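Local coordinates for protein 3-hexulose-6-phosphate synthase (PDB 3AJX) that belongs to the HUMPS family of TIM-barrel enzymes and holds a magnesium ion among acidic side chains at one end of its barrel, at residues Q4-L9 / V182-G187; V26-L31 / I55-M60; T82-A87 / D109-E114; F130-A135 / P160-G165. The protein carries 1 engineered substitution. All coordinates share one frame; numbering follows the deposited sequence.

Contact 1 (Q4-L9 / V182-G187); sequences QVAIDL and VAVAGG. With SO4 (sulfate ion), chain G.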
# COMPACT_ATOMS: atom_id res chain seq x y z
N GLN A 4 10.41 17.99 4.84
CA GLN A 4 9.15 17.26 4.98
C GLN A 4 9.17 16.38 6.22
O GLN A 4 10.13 15.64 6.45
CB GLN A 4 8.92 16.40 3.73
CG GLN A 4 7.83 15.32 3.87
CD GLN A 4 7.54 14.63 2.55
OE1 GLN A 4 7.00 13.52 2.53
NE2 GLN A 4 7.86 15.29 1.45
N VAL A 5 8.11 16.46 7.03
CA VAL A 5 8.03 15.61 8.22
C VAL A 5 7.15 14.40 7.90
O VAL A 5 6.01 14.54 7.45
CB VAL A 5 7.44 16.37 9.44
CG1 VAL A 5 6.08 16.96 9.12
CG2 VAL A 5 7.33 15.41 10.63
N ALA A 6 7.70 13.21 8.11
CA ALA A 6 6.95 11.98 7.85
C ALA A 6 6.30 11.54 9.15
O ALA A 6 6.96 10.99 10.03
CB ALA A 6 7.88 10.89 7.33
N ILE A 7 5.00 11.81 9.28
CA ILE A 7 4.27 11.42 10.48
C ILE A 7 3.82 9.97 10.36
O ILE A 7 2.71 9.67 9.93
CB ILE A 7 3.04 12.33 10.70
CG1 ILE A 7 3.48 13.79 10.79
CG2 ILE A 7 2.32 11.93 12.00
CD1 ILE A 7 2.35 14.78 11.06
N ASP A 8 4.72 9.06 10.72
CA ASP A 8 4.44 7.64 10.64
C ASP A 8 3.93 7.12 11.98
O ASP A 8 4.46 6.16 12.54
CB ASP A 8 5.72 6.90 10.23
CG ASP A 8 6.09 7.15 8.78
OD1 ASP A 8 7.29 7.11 8.44
OD2 ASP A 8 5.16 7.38 7.97
N LEU A 9 2.89 7.78 12.48
CA LEU A 9 2.28 7.41 13.75
C LEU A 9 0.98 6.63 13.50
O LEU A 9 0.65 6.34 12.35
CB LEU A 9 2.01 8.66 14.59
CG LEU A 9 3.28 9.46 14.91
CD1 LEU A 9 2.92 10.69 15.73
CD2 LEU A 9 4.27 8.58 15.66
N VAL A 182 13.58 17.92 -1.77
CA VAL A 182 12.98 17.75 -0.45
C VAL A 182 13.76 16.75 0.40
O VAL A 182 14.18 15.70 -0.09
CB VAL A 182 11.53 17.22 -0.57
CG1 VAL A 182 10.91 17.08 0.82
CG2 VAL A 182 10.69 18.14 -1.45
N ALA A 183 13.97 17.09 1.67
CA ALA A 183 14.63 16.19 2.60
C ALA A 183 13.49 15.75 3.52
O ALA A 183 12.80 16.58 4.11
CB ALA A 183 15.70 16.93 3.40
N VAL A 184 13.29 14.44 3.64
CA VAL A 184 12.23 13.89 4.48
C VAL A 184 12.81 13.41 5.81
O VAL A 184 13.81 12.70 5.83
CB VAL A 184 11.52 12.70 3.81
CG1 VAL A 184 10.40 12.18 4.71
CG2 VAL A 184 10.97 13.12 2.46
N ALA A 185 12.17 13.79 6.90
CA ALA A 185 12.61 13.37 8.22
C ALA A 185 11.43 12.75 8.97
O ALA A 185 10.39 13.39 9.13
CB ALA A 185 13.17 14.56 9.00
N GLY A 186 11.61 11.52 9.42
CA GLY A 186 10.57 10.83 10.16
C GLY A 186 10.96 10.60 11.61
O GLY A 186 10.63 11.41 12.48
N GLY A 187 11.66 9.50 11.87
CA GLY A 187 12.08 9.17 13.22
C GLY A 187 12.89 10.26 13.91
O GLY A 187 12.81 10.40 15.13
S SO4 G . 12.49 8.24 8.28
O1 SO4 G . 12.34 7.61 9.61
O2 SO4 G . 13.03 7.26 7.31
O3 SO4 G . 13.42 9.38 8.38
O4 SO4 G . 11.18 8.72 7.81
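Gln-4 lays its aliphatic stem against two valines of the 182-185 strand: its CB meets Val-182 CG1 at 3.6 Å, and its CG lies alongside Val-184, 4.1 Å from CG2. With CG anti to the backbone N (chi1 166°) and the chain extended beyond it, the glutamine points the same way as that valine. On the same face Ala-6 CB reaches Val-184 CG1, the other methyl of Val-184, at 3.9 Å. Three backbone hydrogen bonds zip the parallel strands together: Gln-4 N to Ala-183 O, Ala-185 N to Gln-4 O, and Ala-6 N to Ala-185 O. Val-5 and Ala-185 face the other way, and helix 187-190 packs on Val-5 through Ile-189. Past the pairing, the chain turns into that helix with Gly-186 as its N-cap. Here Gly-186 N donates to sulfate O3 at 3.0 Å, and Gly-187 N donates almost straight (178°) to sulfate O1 at 3.0 Å. Gln-140 and Gly-166 also hydrogen-bond the anion. The first and last strands thus close the eight-stranded TIM barrel, and the sulfate, probably from the crystallisation liquor, occupies a glycine-lined anion site at a helix N-terminus, consistent with the phosphate-binding site of many TIM barrels.

Contact 2 (V26-L31 / I55-M60); sequences VDIIEL and IVFADM. With MG (magnesium ion), chain F.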
# COMPACT_ATOMS: atom_id res chain seq x y z
N VAL A 26 8.48 23.15 8.90
CA VAL A 26 8.43 22.31 7.70
C VAL A 26 7.60 22.89 6.58
O VAL A 26 6.71 23.72 6.80
CB VAL A 26 7.88 20.91 8.02
CG1 VAL A 26 8.70 20.26 9.13
CG2 VAL A 26 6.42 21.00 8.42
N ASP A 27 7.89 22.44 5.36
CA ASP A 27 7.18 22.89 4.17
C ASP A 27 6.09 21.89 3.82
O ASP A 27 5.02 22.25 3.32
CB ASP A 27 8.15 22.98 2.99
CG ASP A 27 9.31 23.90 3.28
OD1 ASP A 27 9.11 25.13 3.29
OD2 ASP A 27 10.43 23.39 3.50
N ILE A 28 6.37 20.62 4.09
CA ILE A 28 5.44 19.54 3.77
C ILE A 28 5.15 18.68 4.98
O ILE A 28 6.07 18.30 5.72
CB ILE A 28 6.04 18.64 2.65
CG1 ILE A 28 6.31 19.49 1.41
CG2 ILE A 28 5.09 17.48 2.33
CD1 ILE A 28 7.03 18.74 0.32
N ILE A 29 3.87 18.39 5.20
CA ILE A 29 3.46 17.53 6.30
C ILE A 29 2.95 16.23 5.69
O ILE A 29 1.94 16.22 4.98
CB ILE A 29 2.31 18.15 7.12
CG1 ILE A 29 2.79 19.44 7.78
CG2 ILE A 29 1.85 17.17 8.19
CD1 ILE A 29 1.68 20.24 8.43
N GLU A 30 3.67 15.14 5.95
CA GLU A 30 3.30 13.84 5.42
C GLU A 30 2.54 12.98 6.42
O GLU A 30 2.92 12.88 7.58
CB GLU A 30 4.55 13.06 5.00
CG GLU A 30 4.28 11.59 4.68
CD GLU A 30 5.55 10.76 4.63
OE1 GLU A 30 6.59 11.29 4.19
OE2 GLU A 30 5.50 9.58 5.03
N LEU A 31 1.45 12.38 5.95
CA LEU A 31 0.66 11.46 6.76
C LEU A 31 1.15 10.10 6.27
O LEU A 31 0.91 9.72 5.12
CB LEU A 31 -0.84 11.61 6.48
CG LEU A 31 -1.54 12.93 6.85
CD1 LEU A 31 -1.23 13.28 8.30
CD2 LEU A 31 -1.09 14.04 5.94
N ILE A 55 1.70 22.19 2.70
CA ILE A 55 1.52 21.16 1.69
C ILE A 55 1.29 19.84 2.43
O ILE A 55 2.14 19.41 3.21
CB ILE A 55 2.76 21.03 0.79
CG1 ILE A 55 2.92 22.30 -0.04
CG2 ILE A 55 2.64 19.80 -0.11
CD1 ILE A 55 4.22 22.37 -0.82
N VAL A 56 0.14 19.21 2.19
CA VAL A 56 -0.19 17.95 2.83
C VAL A 56 0.09 16.79 1.87
O VAL A 56 -0.44 16.74 0.76
CB VAL A 56 -1.66 17.94 3.29
CG1 VAL A 56 -2.04 16.56 3.81
CG2 VAL A 56 -1.85 18.98 4.40
N PHE A 57 0.93 15.88 2.33
CA PHE A 57 1.40 14.72 1.57
C PHE A 57 0.75 13.44 2.12
O PHE A 57 0.97 13.08 3.27
CB PHE A 57 2.93 14.71 1.75
CG PHE A 57 3.66 13.64 1.00
CD1 PHE A 57 4.50 13.97 -0.06
CD2 PHE A 57 3.65 12.32 1.45
CE1 PHE A 57 5.33 13.02 -0.65
CE2 PHE A 57 4.47 11.36 0.86
CZ PHE A 57 5.32 11.72 -0.19
N ALA A 58 -0.05 12.77 1.30
CA ALA A 58 -0.70 11.52 1.72
C ALA A 58 0.09 10.35 1.16
O ALA A 58 0.09 10.13 -0.06
CB ALA A 58 -2.15 11.49 1.22
N ASP A 59 0.76 9.61 2.04
CA ASP A 59 1.59 8.47 1.63
C ASP A 59 0.74 7.22 1.40
O ASP A 59 0.82 6.25 2.15
CB ASP A 59 2.65 8.19 2.69
CG ASP A 59 3.88 7.49 2.13
OD1 ASP A 59 3.83 7.05 0.96
OD2 ASP A 59 4.89 7.39 2.85
N MET A 60 -0.06 7.26 0.34
CA MET A 60 -0.94 6.15 -0.01
C MET A 60 -0.18 4.91 -0.46
O MET A 60 -0.61 3.78 -0.21
CB MET A 60 -1.89 6.58 -1.12
CG MET A 60 -2.82 7.73 -0.78
SD MET A 60 -4.12 7.26 0.39
CE MET A 60 -5.36 6.54 -0.72
MG MG F . 6.86 7.95 3.28
O HOH W 1 7.89 9.15 3.41
O HOH W 2 7.73 6.17 2.84
O HOH W 3 6.85 8.09 1.13
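Strand 28-31 runs parallel to the 55-60 segment, their axes 25° apart, with Ile-29 N donating to Ile-55 O, Phe-57 N to Ile-29 O, Leu-31 N to Phe-57 O and Asp-59 N to Leu-31 O. On the face shared by Ile-28, Glu-30 and Phe-57, Ile-28 puts CG2 against Phe-57 CB at 3.6 Å. Glu-30 lies alongside the phenylalanine, its CG only 3.4 Å from Phe-57 CD2, and its carboxylate is turned 33° from the ring. On the opposite face Leu-31 CD2 presses on Val-56 CG1 at 3.4 Å, closer than carbons usually come. Both acids lead to the magnesium ion. Asp-59 swings CG away from its backbone N (chi1 -155°), which carries OD2 to the metal at 2.1 Å; Glu-30 OE2 stays more distant, 2.8 Å from the magnesium. The two carboxylates stand nearly perpendicular, and OE2 of Glu-30 comes within 3.1 Å of OD2 of Asp-59, two acceptors that the cation probably allows to lie so close. Asp-59 OD1 turns to Lys-61 and Thr-82, which help fix the carboxylate, and two waters bind the magnesium through their O atoms at 2.0 and 2.1 Å. This is a metal site set at the C-terminal ends of neighbouring TIM-barrel strands.

Contact 3 (T82-A87 / D109-E114); sequences TVLGSA and DLIGIE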
# COMPACT_ATOMS: atom_id res chain seq x y z
N THR A 82 1.29 9.60 -2.99
CA THR A 82 2.32 8.69 -3.49
C THR A 82 1.74 7.47 -4.16
O THR A 82 0.71 6.94 -3.74
CB THR A 82 3.27 8.20 -2.38
OG1 THR A 82 2.53 7.55 -1.34
CG2 THR A 82 4.06 9.34 -1.80
N VAL A 83 2.43 7.03 -5.21
CA VAL A 83 2.08 5.83 -5.95
C VAL A 83 3.42 5.10 -6.00
O VAL A 83 4.46 5.74 -6.16
CB VAL A 83 1.64 6.15 -7.39
CG1 VAL A 83 1.38 4.85 -8.16
CG2 VAL A 83 0.40 7.02 -7.37
N LEU A 84 3.40 3.78 -5.84
CA LEU A 84 4.64 3.01 -5.87
C LEU A 84 5.24 2.91 -7.26
O LEU A 84 4.53 2.74 -8.25
CB LEU A 84 4.40 1.59 -5.34
CG LEU A 84 4.06 1.47 -3.86
CD1 LEU A 84 3.79 0.00 -3.51
CD2 LEU A 84 5.21 2.02 -3.03
N GLY A 85 6.57 3.03 -7.34
CA GLY A 85 7.23 2.92 -8.63
C GLY A 85 7.07 1.51 -9.18
O GLY A 85 7.23 1.28 -10.38
N SER A 86 6.75 0.57 -8.30
CA SER A 86 6.56 -0.83 -8.69
C SER A 86 5.20 -1.05 -9.34
O SER A 86 4.94 -2.11 -9.91
CB SER A 86 6.67 -1.73 -7.47
OG SER A 86 5.74 -1.33 -6.48
N ALA A 87 4.32 -0.05 -9.26
CA ALA A 87 3.00 -0.15 -9.85
C ALA A 87 3.08 -0.13 -11.37
O ALA A 87 4.06 0.33 -11.95
CB ALA A 87 2.11 0.99 -9.36
N ASP A 109 6.94 6.87 -5.21
CA ASP A 109 7.81 6.35 -4.16
C ASP A 109 8.59 5.18 -4.74
O ASP A 109 8.01 4.14 -5.06
CB ASP A 109 6.97 5.89 -2.97
CG ASP A 109 7.81 5.56 -1.76
OD1 ASP A 109 8.99 5.21 -1.94
OD2 ASP A 109 7.28 5.63 -0.63
N LEU A 110 9.91 5.34 -4.88
CA LEU A 110 10.74 4.29 -5.46
C LEU A 110 11.24 3.26 -4.45
O LEU A 110 12.18 2.51 -4.73
CB LEU A 110 11.91 4.92 -6.21
CG LEU A 110 11.48 5.84 -7.37
CD1 LEU A 110 12.69 6.51 -8.00
CD2 LEU A 110 10.72 5.03 -8.42
N ILE A 111 10.60 3.20 -3.28
CA ILE A 111 10.99 2.24 -2.26
C ILE A 111 10.99 0.82 -2.84
O ILE A 111 10.09 0.44 -3.59
CB ILE A 111 10.01 2.31 -1.05
CG1 ILE A 111 10.48 1.36 0.06
CG2 ILE A 111 8.60 1.97 -1.49
CD1 ILE A 111 9.72 1.54 1.37
N GLY A 112 12.02 0.05 -2.51
CA GLY A 112 12.12 -1.31 -3.00
C GLY A 112 12.56 -1.49 -4.44
O GLY A 112 12.74 -2.62 -4.89
N ILE A 113 12.73 -0.38 -5.16
CA ILE A 113 13.16 -0.45 -6.56
C ILE A 113 14.67 -0.65 -6.63
O ILE A 113 15.43 0.09 -6.01
CB ILE A 113 12.78 0.83 -7.32
CG1 ILE A 113 11.25 0.98 -7.36
CG2 ILE A 113 13.34 0.78 -8.74
CD1 ILE A 113 10.54 -0.07 -8.18
N GLU A 114 15.10 -1.64 -7.40
CA GLU A 114 16.53 -1.93 -7.54
C GLU A 114 17.18 -0.91 -8.48
O GLU A 114 18.31 -0.49 -8.24
CB GLU A 114 16.72 -3.35 -8.08
CG GLU A 114 18.10 -3.95 -7.79
CD GLU A 114 19.23 -3.09 -8.31
OE1 GLU A 114 19.18 -2.69 -9.50
OE2 GLU A 114 20.18 -2.82 -7.54
O HOH W 4 8.07 1.12 -5.48
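Asp-109 starts with CB beside the 82-84 strand, 4.4 Å from Thr-82 CB and 4.1 Å from Val-83 O. Its CG continues on the far side of CB from the backbone N (chi1 -170°) and splits the carboxylate between two partners. OD1 curls back to accept from Ile-111 N at 2.9 Å, met on its anti side 32° out of the carboxylate plane, which makes an Asx turn; OD2 is hydrogen-bonded to His-134 ND1, with Lys-61 as a long, weak ion partner. The backbone is paired in parallel: Asp-109 N donates to Val-83 O, and Gly-85 N to Asp-109 O. That same carbonyl also accepts a hydrogen bond from a water, which donates a second to Ile-111 O and accepts from Ser-86 N, bridging the type I turn Leu-84 to Ala-87 and the type II turn Leu-110 to Ile-113. Around this polar centre, Leu-84 CD2 meets Ile-111 CG2 at 3.7 Å, Leu-110 CD2 comes to 4.1 Å of the bare CA of Gly-85, and Ile-113 CD1 lies against the Gly-85 to Ser-86 backbone, 3.9 Å from Gly-85 C. Leu-84 and Ser-86 also pack on their counterparts in the second subunit. The chemistry implies a carboxylate whose rotation is fixed from both oxygens, one tied to its own loop and the other to a neighbouring strand.

Contact 4 (F130-A135 / P160-G165); sequences FVEMHA and PFSVAG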
# COMPACT_ATOMS: atom_id res chain seq x y z
N PHE A 130 7.69 14.59 -8.73
CA PHE A 130 9.02 14.21 -8.32
C PHE A 130 8.97 12.77 -7.83
O PHE A 130 7.89 12.19 -7.72
CB PHE A 130 9.62 15.15 -7.25
CG PHE A 130 8.79 15.31 -5.99
CD1 PHE A 130 7.76 16.25 -5.94
CD2 PHE A 130 9.11 14.60 -4.84
CE1 PHE A 130 7.07 16.49 -4.74
CE2 PHE A 130 8.42 14.83 -3.64
CZ PHE A 130 7.41 15.78 -3.59
N VAL A 131 10.14 12.20 -7.59
CA VAL A 131 10.20 10.83 -7.12
C VAL A 131 10.86 10.83 -5.76
O VAL A 131 11.61 11.75 -5.43
CB VAL A 131 11.03 9.94 -8.08
CG1 VAL A 131 10.35 9.88 -9.45
CG2 VAL A 131 12.44 10.47 -8.21
N GLU A 132 10.55 9.82 -4.96
CA GLU A 132 11.14 9.73 -3.64
C GLU A 132 12.17 8.61 -3.60
O GLU A 132 11.83 7.44 -3.82
CB GLU A 132 10.05 9.48 -2.59
CG GLU A 132 10.57 9.49 -1.15
CD GLU A 132 9.47 9.42 -0.11
OE1 GLU A 132 8.68 10.38 0.00
OE2 GLU A 132 9.38 8.39 0.59
N MET A 133 13.43 8.99 -3.40
CA MET A 133 14.51 8.02 -3.29
C MET A 133 14.34 7.61 -1.84
O MET A 133 14.86 8.24 -0.92
CB MET A 133 15.85 8.68 -3.54
CG MET A 133 16.04 9.09 -5.00
SD MET A 133 15.81 7.68 -6.10
CE MET A 133 15.96 8.45 -7.73
N HIS A 134 13.58 6.54 -1.66
CA HIS A 134 13.19 6.06 -0.35
C HIS A 134 13.72 4.70 0.09
O HIS A 134 13.70 3.72 -0.66
CB HIS A 134 11.66 6.03 -0.33
CG HIS A 134 11.05 5.79 1.01
ND1 HIS A 134 9.70 5.56 1.17
CD2 HIS A 134 11.59 5.75 2.25
CE1 HIS A 134 9.44 5.40 2.46
NE2 HIS A 134 10.57 5.51 3.13
N ALA A 135 14.21 4.65 1.33
CA ALA A 135 14.68 3.41 1.93
C ALA A 135 13.78 3.26 3.15
O ALA A 135 13.81 4.08 4.06
CB ALA A 135 16.14 3.53 2.36
N PRO A 160 13.41 15.57 -10.51
CA PRO A 160 13.26 16.19 -9.19
C PRO A 160 13.03 15.09 -8.16
O PRO A 160 12.19 14.20 -8.38
CB PRO A 160 12.03 17.09 -9.37
CG PRO A 160 12.14 17.51 -10.81
CD PRO A 160 12.51 16.20 -11.50
N PHE A 161 13.75 15.13 -7.04
CA PHE A 161 13.59 14.07 -6.05
C PHE A 161 13.68 14.48 -4.60
O PHE A 161 14.21 15.55 -4.26
CB PHE A 161 14.63 12.96 -6.30
CG PHE A 161 16.05 13.36 -5.97
CD1 PHE A 161 16.79 14.15 -6.84
CD2 PHE A 161 16.65 12.93 -4.78
CE1 PHE A 161 18.11 14.52 -6.53
CE2 PHE A 161 17.96 13.29 -4.46
CZ PHE A 161 18.69 14.08 -5.34
N SER A 162 13.15 13.62 -3.75
CA SER A 162 13.19 13.82 -2.31
C SER A 162 13.96 12.61 -1.78
O SER A 162 14.09 11.60 -2.47
CB SER A 162 11.78 13.85 -1.72
OG SER A 162 11.10 12.62 -1.93
N VAL A 163 14.48 12.73 -0.56
CA VAL A 163 15.23 11.64 0.05
C VAL A 163 14.62 11.27 1.39
O VAL A 163 14.40 12.13 2.24
CB VAL A 163 16.72 12.02 0.26
CG1 VAL A 163 17.46 10.88 0.94
CG2 VAL A 163 17.36 12.35 -1.09
N ALA A 164 14.32 9.99 1.56
CA ALA A 164 13.76 9.47 2.80
C ALA A 164 14.54 8.20 3.15
O ALA A 164 14.52 7.23 2.39
CB ALA A 164 12.27 9.15 2.63
N GLY A 165 15.23 8.23 4.28
CA GLY A 165 16.01 7.08 4.69
C GLY A 165 16.79 7.34 5.97
O GLY A 165 18.01 7.20 6.00
O HOH W 5 8.79 13.03 -0.57
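Pro-160 opens the pairing with its carbonyl, which accepts from Val-131 N; the same oxygen is only 3.0 Å from Phe-130 CB, and the proline CB rests on Phe-130 CB too. Next, Phe-161 turns to the face of Val-131 and Met-133. Its CB lies 3.8 Å from Val-131 CG2, while Met-133, bent at chi2, crosses it at about a right angle and puts CG 3.9 Å from Phe-161 CD2. Ser-162 points to the other face. Its N donates to Val-131 O and its O receives Met-133 N, both bonds tying Ser-162 to the same neighbouring strand. With OG tucked between the backbone N and the carbonyl carbon (chi1 62°), the hydroxyl lies 3.3 Å from Glu-132 CG and at the edge of the Phe-130 ring. A water joins this OG to Glu-132 OE1, each at 2.7 Å. Val-163 presents its CA to Met-133 O, and helix 148-157 packs on its side chain through Leu-151. Ala-164 N then donates to Met-133 O. The Ala-164 methyl touches both His-134 CD2, at 3.5 Å, and Glu-132 OE2, at 3.6 Å. The Ala-164 carbonyl accepts from Ala-135 N and also meets the His-134 ring at its edge. Gly-165 closes the run against Ala-135, where the strand gives way to a loop. The chemistry is divided by face: carbon packing toward the helices, and on the other side a glutamate, probably steadied by the water shared with a serine, whose side chain lies about 4 Å from the magnesium ion.

All four contacts belong to one closed barrel. Contact 1 seals it, and its two strands are hydrogen-bonded onward to the neighbours: Val-5 O to Glu-30 N of contact 2 at 2.8 Å, and Val-184 N to Val-163 O of contact 4 at 2.9 Å. Contact 2 continues into contact 3 through Thr-82 N and Ala-58 O, and contact 3 into contact 4 through Leu-110 N and Glu-132 O. Contacts 1 and 3 do not touch, their centres being about 17 Å apart. Across the interior, Phe-57 CZ lies 3.6 Å from Glu-132 OE1. The magnesium ion bound in contact 2 has side chains of the other three within about 5 Å, and the sulfate lies beside contacts 1 and 4.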